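Local coordinates for NS3-like protein (Alongshan virus, PDB 6M40) that probably hydrolyses ATP and other nucleoside triphosphates and unwinds RNA, this chain being the helicase part of a longer viral protein, at residues S163-Y175 with R297-P311. Residues are numbered along the deposited sequence; the frame is centred on the assembly and turned at random.
Sequences SMDSNYPIVDRVY and RGRIGRRREGGYYRP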
ATOM      1  N   SER A 163       2.054  13.930  -8.128  1.00 81.13           N
ATOM      2  CA  SER A 163       2.830  15.003  -7.519  1.00 79.92           C
ATOM      3  C   SER A 163       4.268  14.542  -7.313  1.00 84.74           C
ATOM      4  O   SER A 163       4.511  13.547  -6.624  1.00 85.46           O
ATOM      5  CB  SER A 163       2.218  15.427  -6.186  1.00 81.33           C
ATOM      6  OG  SER A 163       0.837  15.716  -6.325  1.00 84.01           O
HETATM    7  N   MSE A 164       5.216  15.267  -7.899  1.00 87.90           N
HETATM    8  CA  MSE A 164       6.629  14.927  -7.751  1.00 88.33           C
HETATM    9  C   MSE A 164       7.400  15.983  -6.951  1.00 89.22           C
HETATM   10  O   MSE A 164       8.628  16.032  -7.004  1.00 90.74           O
HETATM   11  CB  MSE A 164       7.292  14.758  -9.124  1.00 87.33           C
HETATM   12  CG  MSE A 164       6.753  13.612  -9.968  1.00 83.32           C
HETATM   13 SE   MSE A 164       7.407  11.839  -9.430  1.00101.44          SE
HETATM   14  CE  MSE A 164       8.922  11.630 -10.658  1.00 79.60           C
ATOM     15  N   ASP A 165       6.682  16.825  -6.213  1.00 90.77           N
ATOM     16  CA  ASP A 165       7.306  17.833  -5.370  1.00 97.94           C
ATOM     17  C   ASP A 165       7.635  17.246  -4.003  1.00 95.83           C
ATOM     18  O   ASP A 165       6.991  16.303  -3.537  1.00 93.96           O
ATOM     19  CB  ASP A 165       6.388  19.043  -5.191  1.00105.38           C
ATOM     20  CG  ASP A 165       5.964  19.655  -6.509  1.00112.62           C
ATOM     21  OD1 ASP A 165       6.739  19.576  -7.484  1.00116.84           O
ATOM     22  OD2 ASP A 165       4.853  20.221  -6.567  1.00120.50           O
ATOM     23  N   SER A 166       8.648  17.817  -3.357  1.00 93.79           N
ATOM     24  CA  SER A 166       9.053  17.383  -2.029  1.00 92.61           C
ATOM     25  C   SER A 166       9.346  18.609  -1.172  1.00 91.64           C
ATOM     26  O   SER A 166       9.305  19.747  -1.646  1.00 95.30           O
ATOM     27  CB  SER A 166      10.267  16.447  -2.102  1.00 87.55           C
ATOM     28  OG  SER A 166      11.097  16.793  -3.194  1.00 84.99           O
ATOM     29  N   ASN A 167       9.641  18.367   0.109  1.00 89.19           N
ATOM     30  CA  ASN A 167      10.060  19.454   0.989  1.00 89.59           C
ATOM     31  C   ASN A 167      11.358  20.080   0.500  1.00 86.59           C
ATOM     32  O   ASN A 167      11.444  21.299   0.317  1.00 90.35           O
ATOM     33  CB  ASN A 167      10.225  18.942   2.419  1.00 87.66           C
ATOM     34  CG  ASN A 167       8.905  18.637   3.078  1.00 90.05           C
ATOM     35  OD1 ASN A 167       7.856  19.102   2.638  1.00 92.10           O
ATOM     36  ND2 ASN A 167       8.947  17.858   4.148  1.00 89.26           N
ATOM     37  N   TYR A 168      12.385  19.261   0.304  1.00 82.74           N
ATOM     38  CA  TYR A 168      13.665  19.680  -0.236  1.00 85.48           C
ATOM     39  C   TYR A 168      13.762  19.297  -1.704  1.00 87.00           C
ATOM     40  O   TYR A 168      13.081  18.376  -2.162  1.00 85.03           O
ATOM     41  CB  TYR A 168      14.814  19.030   0.545  1.00 83.55           C
ATOM     42  CG  TYR A 168      14.894  19.458   1.991  1.00 81.82           C
ATOM     43  CD1 TYR A 168      14.076  18.878   2.950  1.00 81.17           C
ATOM     44  CD2 TYR A 168      15.791  20.441   2.401  1.00 82.58           C
ATOM     45  CE1 TYR A 168      14.139  19.266   4.272  1.00 83.93           C
ATOM     46  CE2 TYR A 168      15.862  20.835   3.727  1.00 81.50           C
ATOM     47  CZ  TYR A 168      15.034  20.241   4.657  1.00 82.10           C
ATOM     48  OH  TYR A 168      15.087  20.617   5.979  1.00 77.55           O
ATOM     49  N   PRO A 169      14.601  19.978  -2.481  1.00 91.37           N
ATOM     50  CA  PRO A 169      14.779  19.577  -3.879  1.00 91.23           C
ATOM     51  C   PRO A 169      15.284  18.144  -3.977  1.00 83.70           C
ATOM     52  O   PRO A 169      15.906  17.608  -3.058  1.00 80.63           O
ATOM     53  CB  PRO A 169      15.811  20.580  -4.416  1.00 89.30           C
ATOM     54  CG  PRO A 169      16.533  21.071  -3.198  1.00 91.66           C
ATOM     55  CD  PRO A 169      15.491  21.095  -2.111  1.00 86.30           C
ATOM     56  N   ILE A 170      14.990  17.521  -5.115  1.00 82.54           N
ATOM     57  CA  ILE A 170      15.487  16.193  -5.451  1.00 78.75           C
ATOM     58  C   ILE A 170      16.085  16.263  -6.846  1.00 79.72           C
ATOM     59  O   ILE A 170      15.515  16.896  -7.742  1.00 86.62           O
ATOM     60  CB  ILE A 170      14.370  15.128  -5.395  1.00 80.77           C
ATOM     61  CG1 ILE A 170      13.760  15.065  -3.994  1.00 78.96           C
ATOM     62  CG2 ILE A 170      14.919  13.764  -5.797  1.00 77.63           C
ATOM     63  CD1 ILE A 170      12.540  14.176  -3.898  1.00 77.09           C
ATOM     64  N   VAL A 171      17.229  15.612  -7.031  1.00 79.41           N
ATOM     65  CA  VAL A 171      17.927  15.598  -8.311  1.00 81.20           C
ATOM     66  C   VAL A 171      17.637  14.266  -8.986  1.00 78.54           C
ATOM     67  O   VAL A 171      17.879  13.200  -8.408  1.00 77.55           O
ATOM     68  CB  VAL A 171      19.441  15.820  -8.133  1.00 82.16           C
ATOM     69  CG1 VAL A 171      20.156  15.705  -9.473  1.00 87.35           C
ATOM     70  CG2 VAL A 171      19.702  17.174  -7.490  1.00 82.33           C
ATOM     71  N   ASP A 172      17.134  14.326 -10.213  1.00 78.82           N
ATOM     72  CA  ASP A 172      16.806  13.138 -10.990  1.00 79.67           C
ATOM     73  C   ASP A 172      17.933  12.851 -11.969  1.00 80.05           C
ATOM     74  O   ASP A 172      18.262  13.692 -12.813  1.00 82.29           O
ATOM     75  CB  ASP A 172      15.487  13.325 -11.735  1.00 83.40           C
ATOM     76  CG  ASP A 172      14.315  13.430 -10.799  1.00 79.18           C
ATOM     77  OD1 ASP A 172      14.015  12.427 -10.118  1.00 77.56           O
ATOM     78  OD2 ASP A 172      13.716  14.522 -10.721  1.00 81.55           O
ATOM     79  N   ARG A 173      18.511  11.662 -11.860  1.00 79.33           N
ATOM     80  CA  ARG A 173      19.590  11.227 -12.724  1.00 81.03           C
ATOM     81  C   ARG A 173      19.213   9.879 -13.317  1.00 80.87           C
ATOM     82  O   ARG A 173      18.162   9.311 -13.007  1.00 82.78           O
ATOM     83  CB  ARG A 173      20.914  11.168 -11.956  1.00 85.15           C
ATOM     84  CG  ARG A 173      21.354  12.525 -11.433  1.00 95.22           C
ATOM     85  CD  ARG A 173      22.658  12.430 -10.675  1.00102.85           C
ATOM     86  NE  ARG A 173      23.065  13.710 -10.108  1.00114.07           N
ATOM     87  CZ  ARG A 173      24.173  13.891  -9.400  1.00123.71           C
ATOM     88  NH1 ARG A 173      24.990  12.871  -9.172  1.00118.08           N
ATOM     89  NH2 ARG A 173      24.467  15.091  -8.916  1.00121.61           N
ATOM     90  N   VAL A 174      20.082   9.368 -14.182  1.00 86.03           N
ATOM     91  CA  VAL A 174      19.768   8.201 -14.992  1.00 81.05           C
ATOM     92  C   VAL A 174      21.027   7.368 -15.159  1.00 85.26           C
ATOM     93  O   VAL A 174      22.031   7.855 -15.693  1.00 93.40           O
ATOM     94  CB  VAL A 174      19.208   8.599 -16.368  1.00 81.40           C
ATOM     95  CG1 VAL A 174      19.222   7.418 -17.290  1.00 86.47           C
ATOM     96  CG2 VAL A 174      17.795   9.153 -16.228  1.00 84.35           C
ATOM     97  N   TYR A 175      20.970   6.115 -14.719  1.00 84.01           N
ATOM     98  CA  TYR A 175      22.032   5.146 -14.938  1.00 86.55           C
ATOM     99  C   TYR A 175      21.639   4.227 -16.085  1.00 91.94           C
ATOM    100  O   TYR A 175      20.489   3.792 -16.181  1.00 92.79           O
ATOM    101  CB  TYR A 175      22.295   4.335 -13.668  1.00 85.30           C
ATOM    102  CG  TYR A 175      21.142   3.457 -13.236  1.00 89.55           C
ATOM    103  CD1 TYR A 175      20.996   2.176 -13.746  1.00 87.59           C
ATOM    104  CD2 TYR A 175      20.205   3.904 -12.314  1.00 81.99           C
ATOM    105  CE1 TYR A 175      19.955   1.372 -13.362  1.00 86.73           C
ATOM    106  CE2 TYR A 175      19.156   3.099 -11.919  1.00 83.59           C
ATOM    107  CZ  TYR A 175      19.032   1.832 -12.447  1.00 87.45           C
ATOM    108  OH  TYR A 175      17.987   1.010 -12.068  1.00 72.43           O
ATOM    109  N   ARG A 297      10.453   7.303  -4.961  1.00 72.65           N
ATOM    110  CA  ARG A 297      11.166   8.575  -4.992  1.00 69.14           C
ATOM    111  C   ARG A 297      10.885   9.374  -3.728  1.00 65.49           C
ATOM    112  O   ARG A 297      11.808   9.815  -3.041  1.00 71.25           O
ATOM    113  CB  ARG A 297      10.759   9.375  -6.227  1.00 75.12           C
ATOM    114  CG  ARG A 297      11.754  10.461  -6.629  1.00 76.46           C
ATOM    115  CD  ARG A 297      11.273  11.211  -7.862  1.00 76.49           C
ATOM    116  NE  ARG A 297      10.675  12.500  -7.516  1.00 78.58           N
ATOM    117  CZ  ARG A 297      11.202  13.685  -7.810  1.00 78.08           C
ATOM    118  NH1 ARG A 297      12.344  13.762  -8.481  1.00 80.55           N
ATOM    119  NH2 ARG A 297      10.578  14.797  -7.446  1.00 82.66           N
ATOM    120  N   GLY A 298       9.609   9.518  -3.371  1.00 66.83           N
ATOM    121  CA  GLY A 298       9.211  10.350  -2.256  1.00 65.10           C
ATOM    122  C   GLY A 298       9.848  10.031  -0.919  1.00 70.34           C
ATOM    123  O   GLY A 298       9.436  10.595   0.100  1.00 76.89           O
ATOM    124  N   ARG A 299      10.826   9.123  -0.875  1.00 68.18           N
ATOM    125  CA  ARG A 299      11.464   8.821   0.394  1.00 71.13           C
ATOM    126  C   ARG A 299      12.608   9.773   0.732  1.00 73.09           C
ATOM    127  O   ARG A 299      12.981   9.871   1.900  1.00 72.93           O
ATOM    128  CB  ARG A 299      11.967   7.373   0.392  1.00 72.50           C
ATOM    129  CG  ARG A 299      10.855   6.313   0.366  1.00 77.17           C
ATOM    130  CD  ARG A 299       9.916   6.396   1.573  1.00 77.85           C
ATOM    131  NE  ARG A 299      10.382   5.635   2.732  1.00 85.05           N
ATOM    132  CZ  ARG A 299       9.758   5.610   3.909  1.00 91.12           C
ATOM    133  NH1 ARG A 299       8.651   6.316   4.094  1.00 89.69           N
ATOM    134  NH2 ARG A 299      10.240   4.883   4.907  1.00 89.58           N
ATOM    135  N   ILE A 300      13.159  10.502  -0.237  1.00 70.85           N
ATOM    136  CA  ILE A 300      14.453  11.138  -0.028  1.00 72.47           C
ATOM    137  C   ILE A 300      14.327  12.639   0.193  1.00 80.84           C
ATOM    138  O   ILE A 300      15.196  13.239   0.827  1.00 81.91           O
ATOM    139  CB  ILE A 300      15.435  10.876  -1.198  1.00 75.83           C
ATOM    140  CG1 ILE A 300      14.739  10.231  -2.401  1.00 71.82           C
ATOM    141  CG2 ILE A 300      16.609  10.050  -0.743  1.00 77.08           C
ATOM    142  CD1 ILE A 300      14.651  11.143  -3.602  1.00 72.99           C
ATOM    143  N   GLY A 301      13.309  13.273  -0.378  1.00 79.77           N
ATOM    144  CA  GLY A 301      13.264  14.716  -0.302  1.00 79.41           C
ATOM    145  C   GLY A 301      12.639  15.270   0.951  1.00 75.88           C
ATOM    146  O   GLY A 301      12.409  16.479   1.003  1.00 76.66           O
ATOM    147  N   ARG A 302      12.369  14.444   1.965  1.00 76.53           N
ATOM    148  CA  ARG A 302      11.521  14.894   3.064  1.00 83.53           C
ATOM    149  C   ARG A 302      12.294  15.747   4.062  1.00 86.16           C
ATOM    150  O   ARG A 302      11.848  16.840   4.428  1.00 85.99           O
ATOM    151  CB  ARG A 302      10.898  13.698   3.785  1.00 86.80           C
ATOM    152  CG  ARG A 302      10.671  12.459   2.933  1.00 88.23           C
ATOM    153  CD  ARG A 302      10.197  11.299   3.802  1.00 91.34           C
ATOM    154  NE  ARG A 302       8.759  11.281   4.064  1.00100.61           N
ATOM    155  CZ  ARG A 302       7.849  10.840   3.199  1.00 95.42           C
ATOM    156  NH1 ARG A 302       8.223  10.427   1.993  1.00 89.12           N
ATOM    157  NH2 ARG A 302       6.563  10.824   3.533  1.00104.23           N
ATOM    158  N   ARG A 303      13.444  15.258   4.527  1.00 87.02           N
ATOM    159  CA  ARG A 303      14.213  15.930   5.564  1.00 89.55           C
ATOM    160  C   ARG A 303      15.548  16.464   5.071  1.00 87.82           C
ATOM    161  O   ARG A 303      16.295  17.057   5.858  1.00 88.83           O
ATOM    162  CB  ARG A 303      14.471  14.977   6.738  1.00101.88           C
ATOM    163  CG  ARG A 303      13.225  14.393   7.376  1.00114.61           C
ATOM    164  CD  ARG A 303      13.561  13.845   8.755  1.00132.71           C
ATOM    165  NE  ARG A 303      13.020  12.509   8.981  1.00143.77           N
ATOM    166  CZ  ARG A 303      13.463  11.672   9.915  1.00147.50           C
ATOM    167  NH1 ARG A 303      14.462  12.030  10.710  1.00156.08           N
ATOM    168  NH2 ARG A 303      12.911  10.475  10.049  1.00148.35           N
ATOM    169  N   ARG A 304      15.866  16.278   3.796  1.00 84.56           N
ATOM    170  CA  ARG A 304      17.210  16.533   3.307  1.00 82.49           C
ATOM    171  C   ARG A 304      17.180  16.527   1.793  1.00 82.57           C
ATOM    172  O   ARG A 304      16.408  15.780   1.183  1.00 82.84           O
ATOM    173  CB  ARG A 304      18.185  15.460   3.797  1.00 83.62           C
ATOM    174  CG  ARG A 304      19.246  15.933   4.732  1.00 87.19           C
ATOM    175  CD  ARG A 304      20.434  15.000   4.648  1.00 94.02           C
ATOM    176  NE  ARG A 304      20.107  13.614   4.972  1.00101.05           N
ATOM    177  CZ  ARG A 304      19.824  13.180   6.196  1.00110.44           C
ATOM    178  NH1 ARG A 304      19.796  14.032   7.211  1.00112.38           N
ATOM    179  NH2 ARG A 304      19.559  11.897   6.405  1.00113.54           N
ATOM    180  N   GLU A 305      18.041  17.342   1.193  1.00 87.61           N
ATOM    181  CA  GLU A 305      18.340  17.155  -0.217  1.00 90.21           C
ATOM    182  C   GLU A 305      18.573  15.674  -0.483  1.00 84.02           C
ATOM    183  O   GLU A 305      19.070  14.933   0.375  1.00 80.79           O
ATOM    184  CB  GLU A 305      19.563  17.975  -0.625  1.00 94.57           C
ATOM    185  CG  GLU A 305      19.444  19.456  -0.289  1.00106.56           C
ATOM    186  CD  GLU A 305      19.352  20.354  -1.511  1.00112.77           C
ATOM    187  OE1 GLU A 305      19.516  19.865  -2.646  1.00116.73           O
ATOM    188  OE2 GLU A 305      19.104  21.564  -1.333  1.00124.72           O
ATOM    189  N   GLY A 306      18.171  15.228  -1.661  1.00 76.75           N
ATOM    190  CA  GLY A 306      18.364  13.836  -2.012  1.00 77.29           C
ATOM    191  C   GLY A 306      18.392  13.663  -3.508  1.00 76.19           C
ATOM    192  O   GLY A 306      17.858  14.485  -4.259  1.00 75.21           O
ATOM    193  N   GLY A 307      19.033  12.583  -3.938  1.00 75.26           N
ATOM    194  CA  GLY A 307      19.140  12.244  -5.343  1.00 77.91           C
ATOM    195  C   GLY A 307      18.349  10.989  -5.651  1.00 79.14           C
ATOM    196  O   GLY A 307      18.184  10.121  -4.792  1.00 78.64           O
ATOM    197  N   TYR A 308      17.849  10.903  -6.884  1.00 76.74           N
ATOM    198  CA  TYR A 308      17.008   9.796  -7.325  1.00 72.60           C
ATOM    199  C   TYR A 308      17.568   9.227  -8.616  1.00 72.07           C
ATOM    200  O   TYR A 308      17.664   9.941  -9.621  1.00 75.21           O
ATOM    201  CB  TYR A 308      15.563  10.255  -7.528  1.00 75.72           C
ATOM    202  CG  TYR A 308      14.642   9.164  -8.045  1.00 72.44           C
ATOM    203  CD1 TYR A 308      14.365   8.046  -7.274  1.00 70.92           C
ATOM    204  CD2 TYR A 308      14.040   9.259  -9.296  1.00 76.41           C
ATOM    205  CE1 TYR A 308      13.526   7.051  -7.735  1.00 74.57           C
ATOM    206  CE2 TYR A 308      13.200   8.269  -9.763  1.00 75.51           C
ATOM    207  CZ  TYR A 308      12.945   7.164  -8.975  1.00 74.42           C
ATOM    208  OH  TYR A 308      12.112   6.165  -9.426  1.00 68.50           O
ATOM    209  N   TYR A 309      17.898   7.940  -8.596  1.00 72.42           N
ATOM    210  CA  TYR A 309      18.499   7.246  -9.730  1.00 75.62           C
ATOM    211  C   TYR A 309      17.522   6.193 -10.246  1.00 74.12           C
ATOM    212  O   TYR A 309      17.255   5.199  -9.564  1.00 71.50           O
ATOM    213  CB  TYR A 309      19.832   6.624  -9.318  1.00 78.09           C
ATOM    214  CG  TYR A 309      20.812   7.653  -8.805  1.00 78.97           C
ATOM    215  CD1 TYR A 309      20.816   8.041  -7.469  1.00 78.79           C
ATOM    216  CD2 TYR A 309      21.725   8.246  -9.661  1.00 76.36           C
ATOM    217  CE1 TYR A 309      21.715   8.990  -7.005  1.00 81.22           C
ATOM    218  CE2 TYR A 309      22.616   9.185  -9.211  1.00 83.19           C
ATOM    219  CZ  TYR A 309      22.613   9.557  -7.883  1.00 84.08           C
ATOM    220  OH  TYR A 309      23.515  10.504  -7.451  1.00 83.96           O
ATOM    221  N   ARG A 310      16.988   6.417 -11.453  1.00 75.73           N
ATOM    222  CA  ARG A 310      16.173   5.469 -12.197  1.00 77.12           C
ATOM    223  C   ARG A 310      16.934   5.003 -13.438  1.00 81.63           C
ATOM    224  O   ARG A 310      17.784   5.735 -13.953  1.00 82.00           O
ATOM    225  CB  ARG A 310      14.846   6.100 -12.635  1.00 79.78           C
ATOM    226  CG  ARG A 310      14.975   6.966 -13.880  1.00 89.23           C
ATOM    227  CD  ARG A 310      13.668   7.642 -14.253  1.00 94.81           C
ATOM    228  NE  ARG A 310      13.882   8.653 -15.285  1.00 98.39           N
ATOM    229  CZ  ARG A 310      14.277   9.899 -15.037  1.00100.53           C
ATOM    230  NH1 ARG A 310      14.505  10.288 -13.790  1.00102.40           N
ATOM    231  NH2 ARG A 310      14.450  10.751 -16.036  1.00105.19           N
ATOM    232  N   PRO A 311      16.649   3.810 -13.959  1.00 83.25           N
ATOM    233  CA  PRO A 311      17.352   3.371 -15.172  1.00 82.26           C
ATOM    234  C   PRO A 311      16.879   4.131 -16.400  1.00 83.93           C
ATOM    235  O   PRO A 311      15.695   4.446 -16.543  1.00 80.17           O
ATOM    236  CB  PRO A 311      17.017   1.880 -15.267  1.00 80.24           C
ATOM    237  CG  PRO A 311      15.757   1.713 -14.498  1.00 73.33           C
ATOM    238  CD  PRO A 311      15.761   2.762 -13.419  1.00 73.78           C
TER
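Asp-172 meets Arg-297 nearly in one plane, edge on: the carboxylate and guanidinium planes are 20° apart, and OD1 sits at the guanidinium edge, 2.7 Å from NH1, in a salt bridge whose hydrogen bond is bent and weak. Arg-297 gets there by a bend at chi3 (101°), which leaves its flat end between the methyl CE of selenomethionine Met-164 over one face and CG2 of Ile-170 over the other. The same Asp-172 OD1 also meets the edge of the Tyr-308 ring, the two planes almost perpendicular. Ile-170 CG2 further packs on Ile-300 CD1 (3.4 Å).

Past this cluster, strands 170-175 and 306-311 run parallel, and strand 264-276 flanks 306-311 on its other edge. On the face of Arg-173 and Tyr-309, the extended arginine lies alongside the tyrosine, CD 3.6 Å from CE2. At the far end Tyr-175 lays its ring over Pro-311, whose CA is 3.7 Å from the centroid in a CH-pi contact; the OH of Tyr-175 is hydrogen-bonded to Asp-267 O.

In the loops leading into the strands, Asn-167 ND2 reaches a lone pair of Arg-302 O (3.1 Å), while Tyr-168 N bonds to Gly-301 O (2.9 Å) and the Tyr-168 ring has Arg-304 N over one face.

Residues 297-302 belong to the arginine-rich motif VI of superfamily 2 helicases. Arg-297 is thus paired with Asp-172 of strand 170-175, whose carboxylate probably helps to hold the guanidinium between Met-164 and Ile-170.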